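Local coordinates for EXOU (Pseudomonas aeruginosa, PDB 4AKX), which is a phospholipase toxin of the type III secretion system, with a patatin-like domain that probably hydrolyses host membrane lipids, held here by its chaperone SpcU, at residues A602-A607 / N625-N630; E609-A614 / N621-D626. All coordinates share one frame; numbering follows the deposited sequence.

Interaction 1: residues A602-A607 / N625-N630; sequences ALLRRA and NDIVDN
R606 and D626 meet across two neighbouring helices with the end of the guanidinium turned to a single carboxylate oxygen. The arginine leaves its helix with CG anti to the backbone N (chi1 173°) and runs extended as far as NE, a shape that carries its two terminal nitrogens across to the partner. NH1 of R606 donates to OD2 of D626 at 2.7 Å, and NH2 of R606 reaches the same D626 OD2, also at 2.7 Å. OD2 of D626 lies nearly in the guanidinium plane, whereas the carboxylate as a whole is tilted 35° from it and both donors come from one face of the carboxylate. The two bonds are bent, as expected when a fork closes on one atom.

Beneath this salt bridge the contact is apolar. CD1 of I627 presses on CB of A607 at 3.6 Å, and CD2 of L604 approaches that isoleucine CD1 more loosely, at 4.5 Å. One turn away, L603 and N630 cross at about a right angle, with L603 CD1 3.8 Å from N630 CB. The N630 amide turns back to its own helix, where ND2 of N630 donates to the carbonyl O of D626 at 2.9 Å, in the carbonyl plane.

The segments 602-607 and 625-630 run antiparallel (166°), their axes 10.1 Å apart, within helices 598-613 and 617-630 of the ExoU C-terminal region. Helix 561-591 packs against L604 and I627, helix 646-656 lies against V628, and SpcU chains cover R606, L603 and N630.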
loop_
_atom_site.group_PDB
_atom_site.type_symbol
_atom_site.label_atom_id
_atom_site.label_comp_id
_atom_site.label_asym_id
_atom_site.label_seq_id
_atom_site.Cartn_x
_atom_site.Cartn_y
_atom_site.Cartn_z
ATOM N N ALA B 602 13.646 4.805 3.136
ATOM C CA ALA B 602 12.297 5.045 3.616
ATOM C C ALA B 602 12.248 4.713 5.094
ATOM O O ALA B 602 11.688 5.464 5.889
ATOM C CB ALA B 602 11.296 4.208 2.849
ATOM N N LEU B 603 12.902 3.617 5.464
ATOM C CA LEU B 603 12.856 3.125 6.826
ATOM C C LEU B 603 13.451 4.147 7.777
ATOM O O LEU B 603 12.928 4.381 8.885
ATOM C CB LEU B 603 13.631 1.821 6.939
ATOM C CG LEU B 603 13.552 1.052 8.244
ATOM C CD1 LEU B 603 12.160 0.497 8.390
ATOM C CD2 LEU B 603 14.514 -0.116 8.200
ATOM N N LEU B 604 14.547 4.759 7.354
ATOM C CA LEU B 604 15.267 5.626 8.257
ATOM C C LEU B 604 14.640 6.997 8.283
ATOM O O LEU B 604 14.643 7.659 9.314
ATOM C CB LEU B 604 16.738 5.723 7.873
ATOM C CG LEU B 604 17.485 4.438 7.538
ATOM C CD1 LEU B 604 18.413 4.760 6.386
ATOM C CD2 LEU B 604 18.282 3.954 8.735
ATOM N N ARG B 605 14.119 7.438 7.138
ATOM C CA ARG B 605 13.437 8.712 7.092
ATOM C C ARG B 605 12.246 8.621 8.061
ATOM O O ARG B 605 11.732 9.631 8.560
ATOM C CB ARG B 605 13.000 9.041 5.672
ATOM C CG ARG B 605 13.806 10.134 4.981
ATOM C CD ARG B 605 13.130 11.500 5.145
ATOM N NE ARG B 605 13.067 12.286 3.894
ATOM C CZ ARG B 605 12.617 13.547 3.812
ATOM N NH1 ARG B 605 12.185 14.181 4.900
ATOM N NH2 ARG B 605 12.598 14.178 2.642
ATOM N N ARG B 606 11.874 7.394 8.392
ATOM C CA ARG B 606 10.759 7.169 9.291
ATOM C C ARG B 606 11.246 7.113 10.723
ATOM O O ARG B 606 10.563 7.556 11.634
ATOM C CB ARG B 606 10.066 5.868 8.933
ATOM C CG ARG B 606 8.983 5.436 9.893
ATOM C CD ARG B 606 8.335 4.160 9.386
ATOM N NE ARG B 606 7.491 3.543 10.401
ATOM C CZ ARG B 606 7.937 2.927 11.494
ATOM N NH1 ARG B 606 9.239 2.842 11.759
ATOM N NH2 ARG B 606 7.069 2.371 12.317
ATOM N N ALA B 607 12.420 6.529 10.923
ATOM C CA ALA B 607 13.004 6.476 12.247
ATOM C C ALA B 607 13.266 7.900 12.702
ATOM O O ALA B 607 13.062 8.236 13.854
ATOM C CB ALA B 607 14.280 5.652 12.240
ATOM N N ASN B 625 14.195 -0.246 17.647
ATOM C CA ASN B 625 13.766 -1.598 17.324
ATOM C C ASN B 625 13.221 -1.657 15.915
ATOM O O ASN B 625 13.488 -2.643 15.189
ATOM C CB ASN B 625 12.733 -2.133 18.295
ATOM C CG ASN B 625 13.221 -2.131 19.711
ATOM O OD1 ASN B 625 14.204 -2.792 20.044
ATOM N ND2 ASN B 625 12.530 -1.380 20.568
ATOM N N ASP B 626 12.482 -0.607 15.504
ATOM C CA ASP B 626 11.921 -0.594 14.143
ATOM C C ASP B 626 13.039 -0.847 13.124
ATOM O O ASP B 626 12.929 -1.734 12.263
ATOM C CB ASP B 626 11.148 0.686 13.854
ATOM C CG ASP B 626 9.701 0.651 14.411
ATOM O OD1 ASP B 626 9.321 -0.321 15.123
ATOM O OD2 ASP B 626 8.939 1.607 14.131
ATOM N N ILE B 627 14.158 -0.166 13.346
ATOM C CA ILE B 627 15.412 -0.391 12.642
ATOM C C ILE B 627 16.041 -1.793 12.764
ATOM O O ILE B 627 16.360 -2.416 11.760
ATOM C CB ILE B 627 16.422 0.677 13.049
ATOM C CG1 ILE B 627 15.923 2.014 12.557
ATOM C CG2 ILE B 627 17.793 0.406 12.461
ATOM C CD1 ILE B 627 16.850 3.153 12.883
ATOM N N VAL B 628 16.270 -2.276 13.974
ATOM C CA VAL B 628 16.772 -3.639 14.103
ATOM C C VAL B 628 15.885 -4.618 13.330
ATOM O O VAL B 628 16.386 -5.488 12.641
ATOM C CB VAL B 628 16.888 -4.078 15.571
ATOM C CG1 VAL B 628 16.957 -5.591 15.688
ATOM C CG2 VAL B 628 18.101 -3.432 16.215
ATOM N N ASP B 629 14.571 -4.456 13.417
ATOM C CA ASP B 629 13.674 -5.508 12.951
ATOM C C ASP B 629 13.504 -5.519 11.445
ATOM O O ASP B 629 13.033 -6.510 10.886
ATOM C CB ASP B 629 12.304 -5.410 13.634
ATOM C CG ASP B 629 12.336 -5.876 15.092
ATOM O OD1 ASP B 629 13.444 -5.918 15.678
ATOM O OD2 ASP B 629 11.250 -6.189 15.655
ATOM N N ASN B 630 13.915 -4.434 10.787
ATOM C CA ASN B 630 13.449 -4.145 9.420
ATOM C C ASN B 630 14.473 -3.606 8.430
ATOM O O ASN B 630 14.118 -3.202 7.319
ATOM C CB ASN B 630 12.269 -3.183 9.471
ATOM C CG ASN B 630 11.052 -3.809 10.076
ATOM O OD1 ASN B 630 10.322 -4.556 9.402
ATOM N ND2 ASN B 630 10.835 -3.547 11.367
#

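Interaction 2: residues E609-A614 / N621-D626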
loop_
_atom_site.group_PDB
_atom_site.type_symbol
_atom_site.label_atom_id
_atom_site.label_comp_id
_atom_site.label_asym_id
_atom_site.label_seq_id
_atom_site.Cartn_x
_atom_site.Cartn_y
_atom_site.Cartn_z
ATOM N N GLU B 609 11.480 10.403 12.039
ATOM C CA GLU B 609 10.171 10.976 12.362
ATOM C C GLU B 609 9.806 10.560 13.770
ATOM O O GLU B 609 9.380 11.395 14.584
ATOM C CB GLU B 609 9.118 10.439 11.367
ATOM C CG GLU B 609 7.751 11.105 11.390
ATOM C CD GLU B 609 7.834 12.623 11.392
ATOM O OE1 GLU B 609 8.970 13.132 11.585
ATOM O OE2 GLU B 609 6.775 13.306 11.219
ATOM N N GLN B 610 9.957 9.258 14.041
ATOM C CA GLN B 610 9.765 8.689 15.370
ATOM C C GLN B 610 10.559 9.432 16.436
ATOM O O GLN B 610 10.011 9.876 17.457
ATOM C CB GLN B 610 10.163 7.225 15.375
ATOM C CG GLN B 610 8.964 6.307 15.466
ATOM C CD GLN B 610 9.235 4.941 14.902
ATOM O OE1 GLN B 610 10.364 4.600 14.559
ATOM N NE2 GLN B 610 8.199 4.146 14.806
ATOM N N LEU B 611 11.848 9.585 16.161
ATOM C CA LEU B 611 12.777 10.268 17.033
ATOM C C LEU B 611 12.401 11.705 17.239
ATOM O O LEU B 611 12.359 12.145 18.367
ATOM C CB LEU B 611 14.183 10.207 16.451
ATOM C CG LEU B 611 14.906 8.863 16.410
ATOM C CD1 LEU B 611 16.264 9.078 15.767
ATOM C CD2 LEU B 611 15.055 8.202 17.784
ATOM N N ARG B 612 12.120 12.447 16.160
ATOM C CA ARG B 612 11.654 13.852 16.309
ATOM C C ARG B 612 10.558 14.000 17.339
ATOM O O ARG B 612 10.582 14.939 18.095
ATOM C CB ARG B 612 11.201 14.510 14.993
ATOM C CG ARG B 612 12.303 14.699 13.951
ATOM C CD ARG B 612 11.746 15.244 12.631
ATOM N NE ARG B 612 11.246 16.620 12.788
ATOM C CZ ARG B 612 9.981 17.022 12.525
ATOM N NH1 ARG B 612 9.029 16.158 12.061
ATOM N NH2 ARG B 612 9.664 18.308 12.713
ATOM N N HIS B 613 9.610 13.065 17.382
ATOM C CA HIS B 613 8.436 13.218 18.229
ATOM C C HIS B 613 8.511 12.455 19.516
ATOM O O HIS B 613 7.567 12.477 20.308
ATOM C CB HIS B 613 7.183 12.828 17.475
ATOM C CG HIS B 613 6.853 13.752 16.319
ATOM N ND1 HIS B 613 7.346 13.565 15.070
ATOM C CD2 HIS B 613 6.054 14.890 16.259
ATOM C CE1 HIS B 613 6.889 14.541 14.261
ATOM N NE2 HIS B 613 6.096 15.346 14.986
ATOM N N ALA B 614 9.636 11.785 19.744
ATOM C CA ALA B 614 9.858 11.015 20.952
ATOM C C ALA B 614 9.833 11.874 22.223
ATOM O O ALA B 614 10.627 12.839 22.370
ATOM C CB ALA B 614 11.179 10.271 20.852
ATOM N N ASN B 621 13.266 3.749 22.482
ATOM C CA ASN B 621 13.607 2.353 22.287
ATOM C C ASN B 621 12.924 1.818 21.036
ATOM O O ASN B 621 13.542 1.113 20.247
ATOM C CB ASN B 621 13.263 1.513 23.524
ATOM C CG ASN B 621 14.012 1.976 24.773
ATOM O OD1 ASN B 621 15.223 2.210 24.733
ATOM N ND2 ASN B 621 13.289 2.117 25.885
ATOM N N GLN B 622 11.676 2.226 20.816
ATOM C CA GLN B 622 10.875 1.637 19.749
ATOM C C GLN B 622 11.387 2.069 18.411
ATOM O O GLN B 622 11.269 1.341 17.420
ATOM C CB GLN B 622 9.418 2.050 19.863
ATOM C CG GLN B 622 8.472 1.112 19.128
ATOM C CD GLN B 622 8.680 -0.338 19.528
ATOM O OE1 GLN B 622 8.933 -1.200 18.684
ATOM N NE2 GLN B 622 8.600 -0.610 20.823
ATOM N N ALA B 623 11.947 3.271 18.380
ATOM C CA ALA B 623 12.526 3.796 17.167
ATOM C C ALA B 623 13.552 2.812 16.699
ATOM O O ALA B 623 13.431 2.243 15.624
ATOM C CB ALA B 623 13.173 5.133 17.438
ATOM N N LEU B 624 14.516 2.554 17.572
ATOM C CA LEU B 624 15.641 1.684 17.291
ATOM C C LEU B 624 15.208 0.264 16.966
ATOM O O LEU B 624 15.780 -0.371 16.081
ATOM C CB LEU B 624 16.608 1.687 18.479
ATOM C CG LEU B 624 16.950 3.057 19.114
ATOM C CD1 LEU B 624 17.158 2.947 20.615
ATOM C CD2 LEU B 624 18.172 3.697 18.473
ATOM N N ASN B 625 14.195 -0.246 17.647
ATOM C CA ASN B 625 13.766 -1.598 17.324
ATOM C C ASN B 625 13.221 -1.657 15.915
ATOM O O ASN B 625 13.488 -2.643 15.189
ATOM C CB ASN B 625 12.733 -2.133 18.295
ATOM C CG ASN B 625 13.221 -2.131 19.711
ATOM O OD1 ASN B 625 14.204 -2.792 20.044
ATOM N ND2 ASN B 625 12.530 -1.380 20.568
ATOM N N ASP B 626 12.482 -0.607 15.504
ATOM C CA ASP B 626 11.921 -0.594 14.143
ATOM C C ASP B 626 13.039 -0.847 13.124
ATOM O O ASP B 626 12.929 -1.734 12.263
ATOM C CB ASP B 626 11.148 0.686 13.854
ATOM C CG ASP B 626 9.701 0.651 14.411
ATOM O OD1 ASP B 626 9.321 -0.321 15.123
ATOM O OD2 ASP B 626 8.939 1.607 14.131
#
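Q610 and A623 face each other where helices 598-613 and 617-630 draw close, their CA atoms 5.9 Å apart, and these two residues account for most of the surface buried here. With just a methyl at A623, the segments 609-613 and 621-626 lie 9.2 Å apart between axes, almost exactly antiparallel at 174°. The glutamine extends beyond CG, its chi2 of 156° carrying the amide over the alanine's backbone so that OE1 of Q610 lies 3.5 Å from CA of A623.

The same amide then passes on to D626, the two side chains crossing at roughly a right angle. NE2 of Q610 donates to OD2 of D626 at 2.7 Å in a fairly straight bond of 162°. The acceptor lies close to the amide plane, but the donor arrives on the anti side of the carboxylate oxygen and well out of the carboxylate plane, the two flat groups being turned far from coplanar.

On the other flank of A623 the contact is purely apolar. L611 directs CD2 to within 3.6 Å of CB of A623, so the alanine methyl sits between a leucine branch and the glutamine amide. Helix 561-591 continues this apolar side, with I582 touching both L611 and L624, while L48 of an SpcU chain packs on Q610.

D626 is buried, and its OD2 collects the Q610 amide in addition to the arginine R606. Such a gathering of donors would be expected to favour the charged carboxylate and probably to concentrate its negative charge on OD2. The neutral amide adds directionality to the pairing, which is consistent with the glutamine being held in place across the alanine, without bringing a second positive charge to the site.

In the fold
Coming from the N-terminal side, the chain passes along helix 598-613, first through 602-607 and then 609-614, turns, and returns along helix 617-630 through 621-626 and 625-630. Interaction 2 closes the shorter loop, with six residues between its segments. Interaction 1 closes a wider one of seventeen, within which most of interaction 2 is nested, their second segments overlapping at N625 and D626. The two centres lie 8 Å apart, and D626 joins them chemically. Together they zip the two arms of one antiparallel helical hairpin within the C-terminal region, which packs against helix 561-591 and the SpcU chaperone chains.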